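Local coordinates for protein Endonuclease/exonuclease/phosphatase (Beutenbergia cavernae DSM 12333, PDB 4RUW) that belongs to the endonuclease/exonuclease/phosphatase family, pairing a DNase I-like two-sheet domain with an Ig-like beta domain, and carries a zinc ion in this model, at residues A[86-91]-A[121-126]; A[79-84]-A[116-121]; A[208-213]-A[246-251]. All coordinates share one frame; numbering follows the deposited sequence.

Interaction 1 (A[86-91]-A[121-126]); sequences AEAPDV and DGYVHT
A tyrosine set just behind a Schellman motif, Y123, reaches across to P89 in the short loop that leads from helix 77-87 into strand 91-98. The hydroxyl of Y123 donates to the backbone carbonyl of P89, OH to O 2.6 Å; the hydroxyl lies in the plane of the P89 carbonyl, on a lone pair of its oxygen, with a C=O...donor angle of 135°. The acceptor sits at the edge of the tyrosine ring, so the phenol meets this loop with its rim. The proline ring crosses the tyrosine side chain at about a right angle and brings its CD to 3.2 Å from Y123 OH. One hydrogen bond fixes the hydroxyl on the P89 carbonyl, and the proline ring only packs beside it. On the tyrosine side, G122, with positive phi, is the C-prime residue of the motif that ends helix 110-118, and Y123 itself centres an inverse gamma turn. On the other side A88 leaves helical geometry with positive phi. D90 turns away from Y123 and bonds through its carboxylate to R57 and H155. P89 also packs on R57 and M59 of strand 55-62, while Y123 lies against M152 of strand 146-153, the strand next to edge strand 125-133, and R154 just beyond it.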
loop_
_atom_site.group_PDB
_atom_site.type_symbol
_atom_site.label_atom_id
_atom_site.label_comp_id
_atom_site.label_asym_id
_atom_site.label_seq_id
_atom_site.Cartn_x
_atom_site.Cartn_y
_atom_site.Cartn_z
ATOM N N ALA A 86 10.521 -7.344 -17.238
ATOM C CA ALA A 86 10.345 -8.754 -16.908
ATOM C C ALA A 86 9.049 -8.999 -16.142
ATOM O O ALA A 86 8.380 -10.003 -16.357
ATOM C CB ALA A 86 11.531 -9.261 -16.112
ATOM N N GLU A 87 8.696 -8.077 -15.250
ATOM C CA GLU A 87 7.486 -8.221 -14.446
ATOM C C GLU A 87 6.229 -7.876 -15.252
ATOM O O GLU A 87 5.130 -8.337 -14.944
ATOM C CB GLU A 87 7.574 -7.355 -13.189
ATOM C CG GLU A 87 8.709 -7.739 -12.236
ATOM C CD GLU A 87 8.484 -9.061 -11.512
ATOM O OE1 GLU A 87 7.419 -9.697 -11.701
ATOM O OE2 GLU A 87 9.380 -9.451 -10.727
ATOM N N ALA A 88 6.407 -7.069 -16.295
ATOM C CA ALA A 88 5.335 -6.721 -17.225
ATOM C C ALA A 88 4.027 -6.255 -16.553
ATOM O O ALA A 88 2.950 -6.734 -16.885
ATOM C CB ALA A 88 5.072 -7.889 -18.170
ATOM N N PRO A 89 4.113 -5.304 -15.609
ATOM C CA PRO A 89 2.867 -4.815 -15.009
ATOM C C PRO A 89 2.050 -3.981 -15.998
ATOM O O PRO A 89 2.585 -3.430 -16.961
ATOM C CB PRO A 89 3.370 -3.925 -13.873
ATOM C CG PRO A 89 4.693 -3.418 -14.369
ATOM C CD PRO A 89 5.294 -4.585 -15.095
ATOM N N ASP A 90 0.752 -3.888 -15.764
ATOM C CA ASP A 90 -0.078 -2.971 -16.526
ATOM C C ASP A 90 0.245 -1.530 -16.160
ATOM O O ASP A 90 0.253 -0.644 -17.025
ATOM C CB ASP A 90 -1.547 -3.252 -16.234
ATOM C CG ASP A 90 -2.016 -4.545 -16.846
ATOM O OD1 ASP A 90 -2.178 -4.573 -18.083
ATOM O OD2 ASP A 90 -2.211 -5.529 -16.101
ATOM N N VAL A 91 0.457 -1.307 -14.866
ATOM C CA VAL A 91 0.738 0.013 -14.319
ATOM C C VAL A 91 1.818 -0.152 -13.268
ATOM O O VAL A 91 1.783 -1.108 -12.473
ATOM C CB VAL A 91 -0.506 0.641 -13.659
ATOM C CG1 VAL A 91 -0.180 2.016 -13.102
ATOM C CG2 VAL A 91 -1.629 0.749 -14.655
ATOM N N ASP A 121 8.397 -1.566 -24.939
ATOM C CA ASP A 121 7.681 -2.538 -24.127
ATOM C C ASP A 121 6.256 -2.091 -23.848
ATOM O O ASP A 121 5.514 -2.772 -23.140
ATOM C CB ASP A 121 8.433 -2.759 -22.823
ATOM C CG ASP A 121 9.858 -3.184 -23.066
ATOM O OD1 ASP A 121 10.030 -4.310 -23.566
ATOM O OD2 ASP A 121 10.793 -2.398 -22.787
ATOM N N GLY A 122 5.886 -0.937 -24.395
ATOM C CA GLY A 122 4.522 -0.454 -24.322
ATOM C C GLY A 122 4.246 0.598 -23.263
ATOM O O GLY A 122 3.125 1.099 -23.181
ATOM N N TYR A 123 5.247 0.942 -22.452
ATOM C CA TYR A 123 5.038 1.912 -21.376
ATOM C C TYR A 123 5.170 3.328 -21.898
ATOM O O TYR A 123 6.122 4.035 -21.585
ATOM C CB TYR A 123 5.992 1.646 -20.205
ATOM C CG TYR A 123 5.744 0.291 -19.595
ATOM C CD1 TYR A 123 4.803 0.119 -18.582
ATOM C CD2 TYR A 123 6.410 -0.831 -20.077
ATOM C CE1 TYR A 123 4.545 -1.138 -18.058
ATOM C CE2 TYR A 123 6.167 -2.082 -19.559
ATOM C CZ TYR A 123 5.231 -2.232 -18.556
ATOM O OH TYR A 123 4.994 -3.486 -18.054
ATOM N N VAL A 124 4.190 3.738 -22.691
ATOM C CA VAL A 124 4.260 5.009 -23.402
ATOM C C VAL A 124 3.419 6.107 -22.747
ATOM O O VAL A 124 3.337 7.221 -23.260
ATOM C CB VAL A 124 3.856 4.858 -24.881
ATOM C CG1 VAL A 124 4.838 3.945 -25.599
ATOM C CG2 VAL A 124 2.434 4.327 -24.994
ATOM N N HIS A 125 2.803 5.793 -21.611
ATOM C CA HIS A 125 2.032 6.772 -20.846
ATOM C C HIS A 125 2.703 6.941 -19.499
ATOM O O HIS A 125 2.709 6.020 -18.687
ATOM C CB HIS A 125 0.591 6.294 -20.693
ATOM C CG HIS A 125 -0.033 5.906 -21.992
ATOM N ND1 HIS A 125 -0.424 6.830 -22.931
ATOM C CD2 HIS A 125 -0.300 4.688 -22.527
ATOM C CE1 HIS A 125 -0.917 6.205 -23.987
ATOM N NE2 HIS A 125 -0.858 4.903 -23.759
ATOM N N THR A 126 3.305 8.105 -19.279
ATOM C CA THR A 126 4.081 8.347 -18.073
ATOM C C THR A 126 3.724 9.699 -17.475
ATOM O O THR A 126 3.450 10.656 -18.204
ATOM C CB THR A 126 5.591 8.349 -18.370
ATOM O OG1 THR A 126 5.908 9.454 -19.227
ATOM C CG2 THR A 126 6.018 7.043 -19.020
#

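Interaction 2 (A[79-84]-A[116-121]); sequences RIAAVI and ELLAAD
A81 and L118 form the middle of a buried contact of apolar side chains between helix 77-87 and the C-terminal part of helix 110-118. The methyl of A81 points at the second helix and meets two consecutive leucines: its CB is 3.8 Å from CB of L117 and 3.9 Å from CG of L118. The small side chain lets the backbones come close, with CA atoms of A81 and L117 6.4 Å apart. L117 touches mainly with the base of its side chain, and its CD1 passes beside the same methyl at 4.1 Å. L118 does more, and its two methyls divide the work. CD2 rests near the backbone of the first helix, 3.5 Å from the carbonyl O of A81, whereas CD1 goes to I84, one helical turn further on. I84 and L118 cross at about a right angle. The leucine CD1 meets both arms of the isoleucine, I84 CD1 at 4.0 Å and I84 CG2 at 4.1 Å. In L118 the CG lies beside its own backbone N and opposite the carbonyl carbon (chi1 -72°), which directs the branch point at A81 and lets the two methyls part between A81 and I84. No hydrogen bond joins the two segments; polar ties lie at the border, where R85 forms a salt bridge with D121 and a hydrogen bond to the carbonyl O of L117. L117 also packs on E77 and P78, and L118 on R85, so both leucines lie along the same helix. On another side of that helix, I80 and V83 pack on strand 55-62. The two helices lie side by side over one sheet, as in the layered alpha/beta sandwich of the DNase I-like fold.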
loop_
_atom_site.group_PDB
_atom_site.type_symbol
_atom_site.label_atom_id
_atom_site.label_comp_id
_atom_site.label_asym_id
_atom_site.label_seq_id
_atom_site.Cartn_x
_atom_site.Cartn_y
_atom_site.Cartn_z
ATOM N N ARG A 79 18.952 -1.153 -15.555
ATOM C CA ARG A 79 18.768 -2.231 -14.623
ATOM C C ARG A 79 17.340 -2.176 -14.023
ATOM O O ARG A 79 16.687 -3.152 -13.904
ATOM C CB ARG A 79 19.847 -2.107 -13.575
ATOM C CG ARG A 79 20.172 -3.356 -12.905
ATOM C CD ARG A 79 21.425 -3.217 -12.085
ATOM N NE ARG A 79 21.455 -4.314 -11.168
ATOM C CZ ARG A 79 22.294 -4.439 -10.175
ATOM N NH1 ARG A 79 23.202 -3.527 -9.938
ATOM N NH2 ARG A 79 22.229 -5.469 -9.409
ATOM N N ILE A 80 16.874 -0.982 -13.699
ATOM C CA ILE A 80 15.510 -0.767 -13.237
ATOM C C ILE A 80 14.512 -1.157 -14.335
ATOM O O ILE A 80 13.545 -1.886 -14.094
ATOM C CB ILE A 80 15.307 0.717 -12.828
ATOM C CG1 ILE A 80 16.232 1.105 -11.660
ATOM C CG2 ILE A 80 13.837 1.013 -12.517
ATOM C CD1 ILE A 80 16.090 0.252 -10.422
ATOM N N ALA A 81 14.745 -0.666 -15.546
ATOM C CA ALA A 81 13.841 -0.940 -16.650
ATOM C C ALA A 81 13.739 -2.428 -16.959
ATOM O O ALA A 81 12.673 -2.919 -17.297
ATOM C CB ALA A 81 14.268 -0.167 -17.879
ATOM N N ALA A 82 14.854 -3.144 -16.855
ATOM C CA ALA A 82 14.849 -4.573 -17.166
ATOM C C ALA A 82 13.962 -5.346 -16.188
ATOM O O ALA A 82 13.287 -6.297 -16.573
ATOM C CB ALA A 82 16.266 -5.136 -17.178
ATOM N N VAL A 83 13.950 -4.932 -14.925
ATOM C CA VAL A 83 13.081 -5.568 -13.940
ATOM C C VAL A 83 11.611 -5.283 -14.260
ATOM O O VAL A 83 10.779 -6.195 -14.269
ATOM C CB VAL A 83 13.413 -5.116 -12.508
ATOM C CG1 VAL A 83 12.323 -5.557 -11.536
ATOM C CG2 VAL A 83 14.771 -5.666 -12.081
ATOM N N ILE A 84 11.288 -4.020 -14.532
ATOM C CA ILE A 84 9.926 -3.668 -14.918
ATOM C C ILE A 84 9.480 -4.460 -16.152
ATOM O O ILE A 84 8.389 -5.014 -16.176
ATOM C CB ILE A 84 9.772 -2.150 -15.138
ATOM C CG1 ILE A 84 10.071 -1.392 -13.837
ATOM C CG2 ILE A 84 8.385 -1.826 -15.677
ATOM C CD1 ILE A 84 10.232 0.110 -14.004
ATOM N N GLU A 116 12.323 6.191 -22.363
ATOM C CA GLU A 116 13.046 5.740 -23.545
ATOM C C GLU A 116 13.302 4.232 -23.485
ATOM O O GLU A 116 13.106 3.518 -24.466
ATOM C CB GLU A 116 14.367 6.499 -23.663
ATOM C CG GLU A 116 15.228 6.060 -24.820
ATOM C CD GLU A 116 16.498 6.868 -24.915
ATOM O OE1 GLU A 116 17.220 6.987 -23.897
ATOM O OE2 GLU A 116 16.759 7.401 -26.011
ATOM N N LEU A 117 13.724 3.756 -22.323
ATOM C CA LEU A 117 14.050 2.348 -22.144
ATOM C C LEU A 117 12.847 1.411 -22.238
ATOM O O LEU A 117 13.006 0.236 -22.569
ATOM C CB LEU A 117 14.752 2.139 -20.801
ATOM C CG LEU A 117 16.186 2.660 -20.729
ATOM C CD1 LEU A 117 16.575 2.894 -19.284
ATOM C CD2 LEU A 117 17.140 1.679 -21.400
ATOM N N LEU A 118 11.653 1.921 -21.939
ATOM C CA LEU A 118 10.466 1.074 -21.817
ATOM C C LEU A 118 9.418 1.330 -22.900
ATOM O O LEU A 118 8.388 0.657 -22.933
ATOM C CB LEU A 118 9.851 1.218 -20.417
ATOM C CG LEU A 118 10.679 0.563 -19.304
ATOM C CD1 LEU A 118 10.260 1.053 -17.930
ATOM C CD2 LEU A 118 10.593 -0.962 -19.391
ATOM N N ALA A 119 9.682 2.278 -23.797
ATOM C CA ALA A 119 8.729 2.608 -24.854
ATOM C C ALA A 119 8.378 1.389 -25.701
ATOM O O ALA A 119 7.202 1.126 -25.974
ATOM C CB ALA A 119 9.265 3.725 -25.729
ATOM N N ALA A 120 9.391 0.631 -26.107
ATOM C CA ALA A 120 9.158 -0.511 -26.985
ATOM C C ALA A 120 8.418 -1.635 -26.264
ATOM O O ALA A 120 7.880 -2.546 -26.891
ATOM C CB ALA A 120 10.475 -1.012 -27.568
ATOM N N ASP A 121 8.397 -1.566 -24.939
ATOM C CA ASP A 121 7.681 -2.538 -24.127
ATOM C C ASP A 121 6.256 -2.091 -23.848
ATOM O O ASP A 121 5.514 -2.772 -23.140
ATOM C CB ASP A 121 8.433 -2.759 -22.823
ATOM C CG ASP A 121 9.858 -3.184 -23.066
ATOM O OD1 ASP A 121 10.030 -4.310 -23.566
ATOM O OD2 ASP A 121 10.793 -2.398 -22.787
#

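Interaction 3 (A[208-213]-A[246-251]); sequences VLVEDQ and QPYSQN
A type I beta turn from Q246 to S249, followed by Q250 at the N-cap position of helix 251-260, packs against helix 207-222, with V210 and E211 meeting Y248 and Q250. V210 points toward the turn and touches it with both methyls. CG1, opposite the backbone N, comes to 3.5 Å from the carbonyl O of Y248 and also borders the amide of Q250. CG2 meets the tyrosine ring at its edge, in the ring plane, 3.7 Å from CD2. The ring is placed there by an uncommon first torsion of Y248, chi1 47°, with CG between the backbone N and the carbonyl carbon; CB of Q246 lies over the rim of one ring face. Beside this apolar part, NE2 of Q250 donates to OE2 of E211 at 2.8 Å, with an N-H...acceptor angle of 147°. The carboxylate oxygen lies almost in the amide plane, but the donor arrives from above the carboxylate plane, and the two flat groups are turned 51° apart. K214 completes this polar group: it forms a salt bridge with OE1 of E211, and its NZ also hydrogen-bonds to OE1 of Q250, so K214 contacts both side chains of the pair. A water donates to both OE1 of Q213, at 2.8 Å, and OD1 of N251, at 2.6 Å, bridging the helix to the first turn of helix 251-260. Behind it, Q213 ties helix 207-222 to the loops after strands 192-200 and 230-233 through the carbonyls of S202 and N237, while N251 bonds to that of T241 in the second loop.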
loop_
_atom_site.group_PDB
_atom_site.type_symbol
_atom_site.label_atom_id
_atom_site.label_comp_id
_atom_site.label_asym_id
_atom_site.label_seq_id
_atom_site.Cartn_x
_atom_site.Cartn_y
_atom_site.Cartn_z
ATOM N N VAL A 208 8.199 13.826 15.795
ATOM C CA VAL A 208 7.604 14.824 14.911
ATOM C C VAL A 208 7.412 14.282 13.487
ATOM O O VAL A 208 6.417 14.608 12.827
ATOM C CB VAL A 208 8.360 16.183 14.892
ATOM C CG1 VAL A 208 8.219 16.894 16.228
ATOM C CG2 VAL A 208 9.823 15.997 14.528
ATOM N N LEU A 209 8.335 13.442 13.013
ATOM C CA LEU A 209 8.168 12.842 11.693
ATOM C C LEU A 209 6.977 11.881 11.651
ATOM O O LEU A 209 6.257 11.826 10.654
ATOM C CB LEU A 209 9.458 12.160 11.231
ATOM C CG LEU A 209 10.494 13.141 10.675
ATOM C CD1 LEU A 209 11.860 12.483 10.581
ATOM C CD2 LEU A 209 10.043 13.686 9.316
ATOM N N VAL A 210 6.756 11.122 12.720
ATOM C CA VAL A 210 5.575 10.256 12.769
ATOM C C VAL A 210 4.279 11.087 12.787
ATOM O O VAL A 210 3.285 10.730 12.142
ATOM C CB VAL A 210 5.639 9.271 13.962
ATOM C CG1 VAL A 210 4.303 8.558 14.162
ATOM C CG2 VAL A 210 6.766 8.268 13.748
ATOM N N GLU A 211 4.289 12.211 13.501
ATOM C CA GLU A 211 3.137 13.107 13.446
ATOM C C GLU A 211 2.906 13.620 12.024
ATOM O O GLU A 211 1.767 13.753 11.583
ATOM C CB GLU A 211 3.279 14.261 14.440
ATOM C CG GLU A 211 3.292 13.811 15.903
ATOM C CD GLU A 211 2.059 12.993 16.304
ATOM O OE1 GLU A 211 0.960 13.217 15.753
ATOM O OE2 GLU A 211 2.188 12.117 17.185
ATOM N N ASP A 212 3.984 13.878 11.292
ATOM C CA ASP A 212 3.840 14.242 9.889
ATOM C C ASP A 212 3.308 13.081 9.047
ATOM O O ASP A 212 2.452 13.307 8.195
ATOM C CB ASP A 212 5.146 14.779 9.303
ATOM C CG ASP A 212 5.467 16.180 9.788
ATOM O OD1 ASP A 212 4.542 16.876 10.271
ATOM O OD2 ASP A 212 6.638 16.584 9.672
ATOM N N GLN A 213 3.799 11.855 9.265
ATOM C CA GLN A 213 3.248 10.698 8.557
ATOM C C GLN A 213 1.736 10.652 8.710
ATOM O O GLN A 213 1.009 10.431 7.737
ATOM C CB GLN A 213 3.821 9.389 9.095
ATOM C CG GLN A 213 5.284 9.144 8.809
ATOM C CD GLN A 213 5.707 7.776 9.296
ATOM O OE1 GLN A 213 5.343 7.368 10.398
ATOM N NE2 GLN A 213 6.460 7.049 8.472
ATOM N N GLN A 246 10.256 2.038 19.208
ATOM C CA GLN A 246 9.888 3.437 19.094
ATOM C C GLN A 246 8.623 3.754 19.857
ATOM O O GLN A 246 7.555 3.479 19.397
ATOM C CB GLN A 246 9.593 3.805 17.650
ATOM C CG GLN A 246 10.730 3.921 16.730
ATOM C CD GLN A 246 10.296 4.509 15.434
ATOM O OE1 GLN A 246 9.389 4.052 14.829
ATOM N NE2 GLN A 246 10.947 5.571 15.042
ATOM N N PRO A 247 8.727 4.379 21.013
ATOM C CA PRO A 247 7.528 4.635 21.822
ATOM C C PRO A 247 6.490 5.529 21.135
ATOM O O PRO A 247 5.317 5.469 21.498
ATOM C CB PRO A 247 8.084 5.318 23.084
ATOM C CG PRO A 247 9.439 5.812 22.697
ATOM C CD PRO A 247 9.955 4.846 21.676
ATOM N N TYR A 248 6.918 6.328 20.160
ATOM C CA TYR A 248 6.023 7.254 19.464
ATOM C C TYR A 248 5.433 6.672 18.174
ATOM O O TYR A 248 4.742 7.371 17.431
ATOM C CB TYR A 248 6.752 8.566 19.150
ATOM C CG TYR A 248 8.118 8.361 18.542
ATOM C CD1 TYR A 248 9.265 8.408 19.331
ATOM C CD2 TYR A 248 8.266 8.124 17.181
ATOM C CE1 TYR A 248 10.511 8.214 18.783
ATOM C CE2 TYR A 248 9.507 7.925 16.624
ATOM C CZ TYR A 248 10.630 7.978 17.428
ATOM O OH TYR A 248 11.871 7.787 16.874
ATOM N N SER A 249 5.710 5.401 17.903
ATOM C CA SER A 249 5.204 4.767 16.694
ATOM C C SER A 249 3.683 4.695 16.728
ATOM O O SER A 249 3.096 4.356 17.755
ATOM C CB SER A 249 5.805 3.372 16.551
ATOM O OG SER A 249 5.374 2.761 15.349
ATOM N N GLN A 250 3.043 5.026 15.609
ATOM C CA GLN A 250 1.581 5.014 15.552
ATOM C C GLN A 250 1.069 4.289 14.310
ATOM O O GLN A 250 0.110 4.709 13.660
ATOM C CB GLN A 250 1.030 6.433 15.673
ATOM C CG GLN A 250 1.330 7.023 17.047
ATOM C CD GLN A 250 0.890 8.444 17.189
ATOM O OE1 GLN A 250 -0.298 8.719 17.303
ATOM N NE2 GLN A 250 1.848 9.368 17.195
ATOM N N ASN A 251 1.714 3.168 14.012
ATOM C CA ASN A 251 1.347 2.357 12.866
ATOM C C ASN A 251 -0.011 1.685 12.987
ATOM O O ASN A 251 -0.772 1.663 12.025
ATOM C CB ASN A 251 2.437 1.332 12.590
ATOM C CG ASN A 251 3.748 1.984 12.217
ATOM O OD1 ASN A 251 3.776 3.101 11.703
ATOM N ND2 ASN A 251 4.845 1.281 12.461
HETATM O O HOH W 1 5.686 4.901 11.605
#

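From the N terminus, helix 77-87 supplies the first partner of interaction 2 and then, at its end, that of interaction 1. The chain then runs through strand 91-98 to helix 110-118, whose C-terminal part closes interaction 2; the residues just after it close interaction 1. The two loops cross, share D121 and touch: a probable hydrogen bond from Y123 N to L118 O and P89 CD against the I84 carbonyl connect them. Together they join two helices beside the six-stranded sheet that has strand 125-133 at its edge. Interaction 3 follows in series, its centre about 35 Å from that of interaction 1, and closes the connection that runs through strand 230-233.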